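Local coordinates for protein glutathione s-transferase I (Zea mays, PDB 1AXD) that catalyses the transfer of glutathione to electrophilic compounds, herbicides among them, and so takes part in their detoxification in maize, at residues A[165-170]-A[190-195]; A[14-19]-A[99-104]; A[113-118]-A[128-133]. All coordinates share one frame; numbering follows the deposited sequence.

Contact 1 (A[165-170]-A[190-195]); sequences LNHVSV and KAWWSG
His167 meets Trp192 and Val168 meets Trp193 in the all-helical C-terminal domain of the glutathione S-transferase fold, where the turn leading into helix 168-174 lies against helix 187-198. Two neighbouring indoles reach out from helix 187-198, one to His167 in the turn and one to Val168 next to it.

The aromatic part is a T-shaped stack. Trp192 turns the edge of its six-membered ring to the face of the His167 imidazole, with the planes at 83° and the centroids 5.6 Å apart. Trp192 CH2 stands over the rim of the imidazole, 4.0 Å from His167 CB. The CG of Trp192 extends opposite its backbone nitrogen (chi1 167°), which carries the indole outward from its helix to the imidazole.

The apolar part is different in kind. Val168 comes to the rim of the Trp193 indole, close to the ring plane, with its CB 3.9 Å from Trp193 CZ3 and its CG1 4.0 Å from the same carbon. Phe175 packs edge-to-face with this indole. Exchanging Trp193 for an alanine would probably open a gap beside Val168 and leave the Phe175 ring without its aromatic mate.

Polar bonds to residues nearby fix both rings of the stack. His167 NE2 is hydrogen-bonded to Tyr145 OH and ND1 makes a weak bond to Ala163 O, so rotation of the imidazole is restrained from two sides, while Trp192 NE1 is bonded to Asp164 OD1. The approach to helix 168-174 is shaped by a type I beta turn from Leu165 to Val168, closed by Val168 N giving a hydrogen bond to Leu165 O at 3.1 Å.

Contact 2 (A[14-19]-A[99-104]); sequences LTRCAT and EVEANQ
Arg16 and Glu101 reach toward each other across the seam between the two domains of the glutathione S-transferase fold. Arg16 sits on helix 14-24 of the thioredoxin-like N-terminal domain, Glu101 on the long helix 88-122 of the helical domain. The backbones stay well apart, the CA atoms of Arg16 and Glu101 being 11.6 Å from each other, and these two side chains bridge the distance from opposite directions.

The close part is a buried pairing of charges. Glu101 OE2 lies over one face of the guanidinium, 3.8 Å from Arg16 NE and 3.9 Å from Arg16 NH2. This is a long salt bridge of charges alone, for OE2 lies well out of the guanidinium plane and no N-H points at it. Carboxylate and guanidinium planes differ by only 25°, a nearly face-on arrangement. Arg16 gets there by sending CG away from its own nitrogen (chi1 -175°) and then bending at chi3. Other partners lie outside the pair: Glu101 OE2 is hydrogen-bonded to Thr106 OG1 and forms a salt bridge with Arg68 NH2, whereas Arg16 NE makes only a weak bond to Asn166 O. With two arginines beside it, the carboxylate is probably held in its charged form although buried.

Segment 99-104 has a looser side beyond Glu101. Ala102, Asn103 and Gln104 are partly exposed and do not touch segment 14-19; Gln104 packs instead on Phe51 of the second subunit, and Asn103 on the bound peptide.

Segment 14-19, by contrast, is buried throughout and has a tight internal feature. Thr15 O accepts twice from Thr19: the backbone N donates at 3.0 Å, and the hydroxyl OG1 of Thr19 reaches the same oxygen at 2.6 Å.

Contact 3 (A[113-118]-A[128-133]); sequences LFQVLI and QKVVDE
Beside the packing of Gln115 and Val116 on Val131, the amide nitrogen NE2 of Gln128 is gripped twice, by Asp132 one turn further along the same helix and by the hydroxyl of Tyr179. The bond from Gln128 NE2 to Asp132 OD1 measures 3.1 Å, with an N-H...O angle of 150°. NE2 meets the oxygen from above the carboxylate plane rather than within it. Tyr179 touches Val116 as well, and thus joins this polar flank to the apolar part.

The apolar part is made of methyls and methylenes. Val131 is turned toward helix 113-118, and its CG2 rests on two partners at once, 3.7 Å from Gln115 CB and 3.7 Å from Val116 CG2. The second valine, Val130, brings CG1 to within 3.8 Å of Gln115 CG.

Helices 88-122 and 128-151 are successive helices of the GST C-terminal domain, joined by a short connection into a helical hairpin. The segment axes cross at -130° and approach to 9.3 Å, so the chain doubles back obliquely.

Gln115 also ties segment 113-118 to the connection. The valines make their closest contacts with its CB and CG, and a bend at chi2 (-62°) leads the amide on to the connection, where OE1 accepts a hydrogen bond from Asp127 N. The backbone Gln115 O is hydrogen-bonded to Thr126 OG1.

Contacts 1 and 2 are neighbours, with centres about 11 Å apart, and they touch directly. Val168 CG2 lies 3.3 Å from Thr19 OG1, and His167 NE2 comes to 3.5 Å from Glu101 CB, so segment 165-170, the turn and the start of helix 168-174, packs against both sides of the domain seam. Contact 3 is more distant: its centre is about 21 Å from contact 1 and about 20 Å from contact 2. It shares helix 88-122 with contact 2 and meets contact 1 where Leu113 CD1 is 3.5 Å from Val170 O. Contact 2 alone adjoins the second subunit; through segment 99-104 it also meets the bound peptide, presumably the lactoylglutathione of the active site.

Contact 1 (A[165-170]-A[190-195])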
loop_
_atom_site.group_PDB
_atom_site.type_symbol
_atom_site.label_atom_id
_atom_site.label_comp_id
_atom_site.label_asym_id
_atom_site.label_seq_id
_atom_site.Cartn_x
_atom_site.Cartn_y
_atom_site.Cartn_z
ATOM N N LEU A 165 -10.914 7.469 6.809
ATOM C CA LEU A 165 -11.954 6.905 5.937
ATOM C C LEU A 165 -11.555 5.576 5.356
ATOM O O LEU A 165 -12.409 4.724 5.166
ATOM C CB LEU A 165 -12.282 7.849 4.769
ATOM C CG LEU A 165 -12.884 9.252 4.903
ATOM C CD1 LEU A 165 -13.781 9.324 6.145
ATOM C CD2 LEU A 165 -11.790 10.292 4.988
ATOM N N ASN A 166 -10.267 5.392 5.084
ATOM C CA ASN A 166 -9.771 4.148 4.503
ATOM C C ASN A 166 -9.983 2.918 5.372
ATOM O O ASN A 166 -9.778 1.812 4.897
ATOM C CB ASN A 166 -8.289 4.295 4.145
ATOM C CG ASN A 166 -8.063 4.977 2.797
ATOM O OD1 ASN A 166 -8.979 5.528 2.210
ATOM N ND2 ASN A 166 -6.824 4.924 2.305
ATOM N N HIS A 167 -10.361 3.113 6.637
ATOM C CA HIS A 167 -10.602 2.013 7.581
ATOM C C HIS A 167 -12.066 1.650 7.705
ATOM O O HIS A 167 -12.362 0.650 8.322
ATOM C CB HIS A 167 -10.171 2.411 8.994
ATOM C CG HIS A 167 -8.692 2.491 9.208
ATOM N ND1 HIS A 167 -7.965 3.642 8.984
ATOM C CD2 HIS A 167 -7.819 1.590 9.716
ATOM C CE1 HIS A 167 -6.709 3.445 9.345
ATOM N NE2 HIS A 167 -6.594 2.209 9.793
ATOM N N VAL A 168 -12.988 2.434 7.156
ATOM C CA VAL A 168 -14.380 2.102 7.371
ATOM C C VAL A 168 -14.920 0.858 6.765
ATOM O O VAL A 168 -15.452 0.051 7.514
ATOM C CB VAL A 168 -15.360 3.318 7.188
ATOM C CG1 VAL A 168 -14.743 4.607 7.746
ATOM C CG2 VAL A 168 -15.810 3.480 5.760
ATOM N N SER A 169 -14.733 0.643 5.457
ATOM C CA SER A 169 -15.271 -0.542 4.770
ATOM C C SER A 169 -14.962 -1.877 5.432
ATOM O O SER A 169 -15.830 -2.736 5.450
ATOM C CB SER A 169 -14.867 -0.567 3.295
ATOM O OG SER A 169 -13.463 -0.648 3.161
ATOM N N VAL A 170 -13.743 -2.078 5.928
ATOM C CA VAL A 170 -13.438 -3.330 6.613
ATOM C C VAL A 170 -13.977 -3.325 8.015
ATOM O O VAL A 170 -14.406 -4.370 8.485
ATOM C CB VAL A 170 -11.925 -3.644 6.693
ATOM C CG1 VAL A 170 -11.386 -4.017 5.311
ATOM C CG2 VAL A 170 -11.157 -2.472 7.293
ATOM N N LYS A 190 -12.625 2.955 19.976
ATOM C CA LYS A 190 -14.086 2.834 20.015
ATOM C C LYS A 190 -14.753 4.161 19.792
ATOM O O LYS A 190 -15.622 4.260 18.938
ATOM C CB LYS A 190 -14.540 2.255 21.353
ATOM C CG LYS A 190 -16.057 2.173 21.529
ATOM C CD LYS A 190 -16.688 0.956 20.850
ATOM C CE LYS A 190 -16.900 1.137 19.345
ATOM N NZ LYS A 190 -17.885 2.210 18.995
ATOM N N ALA A 191 -14.354 5.173 20.553
ATOM C CA ALA A 191 -14.918 6.514 20.409
ATOM C C ALA A 191 -14.712 6.978 18.998
ATOM O O ALA A 191 -15.650 7.441 18.369
ATOM C CB ALA A 191 -14.246 7.468 21.409
ATOM N N TRP A 192 -13.481 6.838 18.518
ATOM C CA TRP A 192 -13.070 7.198 17.160
ATOM C C TRP A 192 -13.980 6.566 16.119
ATOM O O TRP A 192 -14.430 7.257 15.214
ATOM C CB TRP A 192 -11.619 6.728 16.960
ATOM C CG TRP A 192 -11.122 6.726 15.551
ATOM C CD1 TRP A 192 -10.803 7.813 14.790
ATOM C CD2 TRP A 192 -10.839 5.575 14.750
ATOM N NE1 TRP A 192 -10.337 7.409 13.567
ATOM C CE2 TRP A 192 -10.348 6.039 13.514
ATOM C CE3 TRP A 192 -10.947 4.192 14.961
ATOM C CZ2 TRP A 192 -9.965 5.170 12.486
ATOM C CZ3 TRP A 192 -10.566 3.331 13.947
ATOM C CH2 TRP A 192 -10.080 3.823 12.724
ATOM N N TRP A 193 -14.239 5.270 16.256
ATOM C CA TRP A 193 -15.104 4.546 15.333
ATOM C C TRP A 193 -16.531 5.042 15.391
ATOM O O TRP A 193 -17.212 5.015 14.382
ATOM C CB TRP A 193 -15.052 3.049 15.639
ATOM C CG TRP A 193 -15.990 2.241 14.815
ATOM C CD1 TRP A 193 -16.942 1.384 15.268
ATOM C CD2 TRP A 193 -16.103 2.257 13.387
ATOM N NE1 TRP A 193 -17.653 0.872 14.212
ATOM C CE2 TRP A 193 -17.160 1.392 13.046
ATOM C CE3 TRP A 193 -15.416 2.923 12.362
ATOM C CZ2 TRP A 193 -17.550 1.177 11.724
ATOM C CZ3 TRP A 193 -15.805 2.707 11.048
ATOM C CH2 TRP A 193 -16.864 1.844 10.743
ATOM N N SER A 194 -16.995 5.455 16.563
ATOM C CA SER A 194 -18.357 5.967 16.699
ATOM C C SER A 194 -18.449 7.315 16.023
ATOM O O SER A 194 -19.437 7.590 15.350
ATOM C CB SER A 194 -18.733 6.105 18.177
ATOM O OG SER A 194 -18.474 4.904 18.882
ATOM N N GLY A 195 -17.423 8.144 16.191
ATOM C CA GLY A 195 -17.433 9.452 15.573
ATOM C C GLY A 195 -17.576 9.322 14.074
ATOM O O GLY A 195 -18.340 10.043 13.455
#

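Contact 2 (A[14-19]-A[99-104])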
loop_
_atom_site.group_PDB
_atom_site.type_symbol
_atom_site.label_atom_id
_atom_site.label_comp_id
_atom_site.label_asym_id
_atom_site.label_seq_id
_atom_site.Cartn_x
_atom_site.Cartn_y
_atom_site.Cartn_z
ATOM N N LEU A 14 -14.293 -1.967 -2.908
ATOM C CA LEU A 14 -15.031 -0.983 -3.684
ATOM C C LEU A 14 -15.692 -0.032 -2.766
ATOM O O LEU A 14 -15.898 1.121 -3.138
ATOM C CB LEU A 14 -16.092 -1.664 -4.532
ATOM C CG LEU A 14 -15.713 -3.072 -4.935
ATOM C CD1 LEU A 14 -16.807 -3.649 -5.763
ATOM C CD2 LEU A 14 -14.436 -3.083 -5.724
ATOM N N THR A 15 -16.075 -0.499 -1.580
ATOM C CA THR A 15 -16.717 0.383 -0.624
ATOM C C THR A 15 -15.699 1.272 0.032
ATOM O O THR A 15 -16.066 2.275 0.600
ATOM C CB THR A 15 -17.626 -0.382 0.369
ATOM O OG1 THR A 15 -16.898 -1.442 1.002
ATOM C CG2 THR A 15 -18.805 -0.998 -0.394
ATOM N N ARG A 16 -14.420 0.951 -0.094
ATOM C CA ARG A 16 -13.382 1.824 0.451
ATOM C C ARG A 16 -13.415 3.062 -0.455
ATOM O O ARG A 16 -13.361 4.172 0.037
ATOM C CB ARG A 16 -12.004 1.138 0.400
ATOM C CG ARG A 16 -10.889 1.935 1.071
ATOM C CD ARG A 16 -9.592 1.157 1.212
ATOM N NE ARG A 16 -9.722 -0.059 2.019
ATOM C CZ ARG A 16 -9.503 -1.288 1.555
ATOM N NH1 ARG A 16 -9.151 -1.473 0.293
ATOM N NH2 ARG A 16 -9.617 -2.335 2.352
ATOM N N CYS A 17 -13.583 2.844 -1.759
ATOM C CA CYS A 17 -13.663 3.908 -2.751
ATOM C C CYS A 17 -14.929 4.678 -2.571
ATOM O O CYS A 17 -14.903 5.892 -2.698
ATOM C CB CYS A 17 -13.657 3.323 -4.163
ATOM S SG CYS A 17 -12.240 2.317 -4.555
ATOM N N ALA A 18 -16.045 3.986 -2.329
ATOM C CA ALA A 18 -17.335 4.648 -2.139
ATOM C C ALA A 18 -17.299 5.549 -0.963
ATOM O O ALA A 18 -17.908 6.599 -1.009
ATOM C CB ALA A 18 -18.465 3.613 -2.021
ATOM N N THR A 19 -16.546 5.190 0.073
ATOM C CA THR A 19 -16.444 6.023 1.267
ATOM C C THR A 19 -15.820 7.360 0.948
ATOM O O THR A 19 -16.352 8.379 1.350
ATOM C CB THR A 19 -15.572 5.361 2.342
ATOM O OG1 THR A 19 -16.012 4.019 2.550
ATOM C CG2 THR A 19 -15.672 6.143 3.673
ATOM N N GLU A 99 -0.705 3.892 4.907
ATOM C CA GLU A 99 0.074 2.677 4.734
ATOM C C GLU A 99 -0.146 1.711 5.860
ATOM O O GLU A 99 -0.160 0.516 5.622
ATOM C CB GLU A 99 1.560 3.010 4.601
ATOM C CG GLU A 99 1.975 3.635 3.277
ATOM C CD GLU A 99 1.750 2.709 2.099
ATOM O OE1 GLU A 99 2.378 1.630 2.054
ATOM O OE2 GLU A 99 0.943 3.063 1.212
ATOM N N VAL A 100 -0.315 2.208 7.079
ATOM C CA VAL A 100 -0.557 1.341 8.233
ATOM C C VAL A 100 -1.857 0.570 8.059
ATOM O O VAL A 100 -1.888 -0.612 8.354
ATOM C CB VAL A 100 -0.612 2.143 9.554
ATOM C CG1 VAL A 100 -1.049 1.228 10.713
ATOM C CG2 VAL A 100 0.767 2.776 9.849
ATOM N N GLU A 101 -2.915 1.232 7.591
ATOM C CA GLU A 101 -4.203 0.575 7.364
ATOM C C GLU A 101 -4.031 -0.623 6.507
ATOM O O GLU A 101 -4.530 -1.684 6.841
ATOM C CB GLU A 101 -5.162 1.533 6.664
ATOM C CG GLU A 101 -6.468 0.901 6.219
ATOM C CD GLU A 101 -6.491 0.550 4.735
ATOM O OE1 GLU A 101 -6.172 1.428 3.895
ATOM O OE2 GLU A 101 -6.841 -0.604 4.409
ATOM N N ALA A 102 -3.285 -0.467 5.423
ATOM C CA ALA A 102 -3.073 -1.538 4.467
ATOM C C ALA A 102 -2.161 -2.591 4.922
ATOM O O ALA A 102 -2.479 -3.745 4.785
ATOM C CB ALA A 102 -2.597 -0.939 3.113
ATOM N N ASN A 103 -1.040 -2.209 5.505
ATOM C CA ASN A 103 -0.031 -3.165 5.943
ATOM C C ASN A 103 -0.103 -3.633 7.358
ATOM O O ASN A 103 0.703 -4.465 7.748
ATOM C CB ASN A 103 1.347 -2.554 5.697
ATOM C CG ASN A 103 1.474 -1.953 4.316
ATOM O OD1 ASN A 103 1.998 -0.873 4.158
ATOM N ND2 ASN A 103 0.987 -2.663 3.310
ATOM N N GLN A 104 -1.062 -3.124 8.127
ATOM C CA GLN A 104 -1.187 -3.485 9.532
ATOM C C GLN A 104 -2.565 -3.892 9.930
ATOM O O GLN A 104 -2.779 -5.038 10.281
ATOM C CB GLN A 104 -0.770 -2.293 10.384
ATOM C CG GLN A 104 0.042 -2.643 11.577
ATOM C CD GLN A 104 1.416 -3.136 11.206
ATOM O OE1 GLN A 104 2.105 -2.527 10.401
ATOM N NE2 GLN A 104 1.827 -4.238 11.814
#

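Contact 3 (A[113-118]-A[128-133])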
loop_
_atom_site.group_PDB
_atom_site.type_symbol
_atom_site.label_atom_id
_atom_site.label_comp_id
_atom_site.label_asym_id
_atom_site.label_seq_id
_atom_site.Cartn_x
_atom_site.Cartn_y
_atom_site.Cartn_z
ATOM N N LEU A 113 -12.170 -11.555 8.604
ATOM C CA LEU A 113 -13.405 -11.280 7.888
ATOM C C LEU A 113 -13.815 -12.386 6.972
ATOM O O LEU A 113 -14.992 -12.592 6.784
ATOM C CB LEU A 113 -13.299 -9.945 7.150
ATOM C CG LEU A 113 -13.048 -8.744 8.069
ATOM C CD1 LEU A 113 -13.250 -7.442 7.298
ATOM C CD2 LEU A 113 -14.021 -8.782 9.274
ATOM N N PHE A 114 -12.861 -13.133 6.438
ATOM C CA PHE A 114 -13.167 -14.243 5.542
ATOM C C PHE A 114 -13.724 -15.454 6.304
ATOM O O PHE A 114 -14.775 -15.963 5.944
ATOM C CB PHE A 114 -11.907 -14.633 4.761
ATOM C CG PHE A 114 -12.023 -15.940 4.023
ATOM C CD1 PHE A 114 -12.923 -16.088 2.961
ATOM C CD2 PHE A 114 -11.224 -17.030 4.383
ATOM C CE1 PHE A 114 -13.028 -17.296 2.269
ATOM C CE2 PHE A 114 -11.317 -18.252 3.698
ATOM C CZ PHE A 114 -12.222 -18.383 2.638
ATOM N N GLN A 115 -13.019 -15.899 7.341
ATOM C CA GLN A 115 -13.440 -17.049 8.135
ATOM C C GLN A 115 -14.751 -16.812 8.783
ATOM O O GLN A 115 -15.655 -17.616 8.630
ATOM C CB GLN A 115 -12.399 -17.354 9.215
ATOM C CG GLN A 115 -11.060 -17.790 8.678
ATOM C CD GLN A 115 -11.154 -19.071 7.892
ATOM O OE1 GLN A 115 -11.871 -19.977 8.262
ATOM N NE2 GLN A 115 -10.423 -19.148 6.800
ATOM N N VAL A 116 -14.855 -15.705 9.502
ATOM C CA VAL A 116 -16.062 -15.350 10.215
ATOM C C VAL A 116 -17.188 -14.886 9.327
ATOM O O VAL A 116 -18.341 -15.049 9.697
ATOM C CB VAL A 116 -15.734 -14.265 11.294
ATOM C CG1 VAL A 116 -17.018 -13.606 11.846
ATOM C CG2 VAL A 116 -14.951 -14.899 12.450
ATOM N N LEU A 117 -16.885 -14.373 8.143
ATOM C CA LEU A 117 -17.946 -13.854 7.298
ATOM C C LEU A 117 -18.132 -14.459 5.925
ATOM O O LEU A 117 -19.198 -14.993 5.655
ATOM C CB LEU A 117 -17.789 -12.334 7.202
ATOM C CG LEU A 117 -18.973 -11.429 6.876
ATOM C CD1 LEU A 117 -20.021 -11.503 8.000
ATOM C CD2 LEU A 117 -18.460 -9.988 6.733
ATOM N N ILE A 118 -17.124 -14.413 5.066
ATOM C CA ILE A 118 -17.295 -14.945 3.717
ATOM C C ILE A 118 -17.478 -16.436 3.671
ATOM O O ILE A 118 -18.477 -16.897 3.145
ATOM C CB ILE A 118 -16.134 -14.536 2.786
ATOM C CG1 ILE A 118 -15.795 -13.052 2.977
ATOM C CG2 ILE A 118 -16.523 -14.799 1.321
ATOM C CD1 ILE A 118 -16.963 -12.102 2.742
ATOM N N GLN A 128 -11.778 -21.597 13.577
ATOM C CA GLN A 128 -11.384 -20.839 14.752
ATOM C C GLN A 128 -9.883 -20.696 14.849
ATOM O O GLN A 128 -9.420 -19.668 15.291
ATOM C CB GLN A 128 -11.942 -21.480 16.022
ATOM C CG GLN A 128 -11.981 -20.540 17.227
ATOM C CD GLN A 128 -13.003 -19.419 17.069
ATOM O OE1 GLN A 128 -13.976 -19.559 16.341
ATOM N NE2 GLN A 128 -12.780 -18.302 17.765
ATOM N N LYS A 129 -9.133 -21.699 14.399
ATOM C CA LYS A 129 -7.671 -21.660 14.455
ATOM C C LYS A 129 -7.189 -20.369 13.887
ATOM O O LYS A 129 -6.534 -19.602 14.587
ATOM C CB LYS A 129 -7.074 -22.821 13.647
ATOM C CG LYS A 129 -7.567 -24.208 14.066
ATOM C CD LYS A 129 -6.998 -25.325 13.180
ATOM C CE LYS A 129 -7.500 -26.697 13.637
ATOM N NZ LYS A 129 -6.857 -27.834 12.920
ATOM N N VAL A 130 -7.557 -20.122 12.633
ATOM C CA VAL A 130 -7.188 -18.914 11.911
ATOM C C VAL A 130 -7.697 -17.658 12.625
ATOM O O VAL A 130 -6.932 -16.722 12.804
ATOM C CB VAL A 130 -7.727 -18.978 10.464
ATOM C CG1 VAL A 130 -7.398 -17.697 9.696
ATOM C CG2 VAL A 130 -7.125 -20.180 9.745
ATOM N N VAL A 131 -8.949 -17.659 13.063
ATOM C CA VAL A 131 -9.502 -16.503 13.755
ATOM C C VAL A 131 -8.735 -16.163 15.000
ATOM O O VAL A 131 -8.394 -15.013 15.182
ATOM C CB VAL A 131 -10.995 -16.710 14.107
ATOM C CG1 VAL A 131 -11.515 -15.552 14.997
ATOM C CG2 VAL A 131 -11.824 -16.807 12.810
ATOM N N ASP A 132 -8.423 -17.153 15.829
ATOM C CA ASP A 132 -7.695 -16.919 17.075
ATOM C C ASP A 132 -6.337 -16.283 16.932
ATOM O O ASP A 132 -6.040 -15.358 17.673
ATOM C CB ASP A 132 -7.572 -18.211 17.887
ATOM C CG ASP A 132 -8.890 -18.639 18.531
ATOM O OD1 ASP A 132 -9.861 -17.844 18.569
ATOM O OD2 ASP A 132 -8.944 -19.785 19.023
ATOM N N GLU A 133 -5.516 -16.749 15.996
ATOM C CA GLU A 133 -4.191 -16.167 15.841
ATOM C C GLU A 133 -4.218 -14.813 15.233
ATOM O O GLU A 133 -3.423 -13.970 15.618
ATOM C CB GLU A 133 -3.246 -17.095 15.074
ATOM C CG GLU A 133 -3.595 -17.344 13.634
ATOM C CD GLU A 133 -2.511 -18.132 12.927
ATOM O OE1 GLU A 133 -2.466 -19.370 13.112
ATOM O OE2 GLU A 133 -1.698 -17.511 12.201
#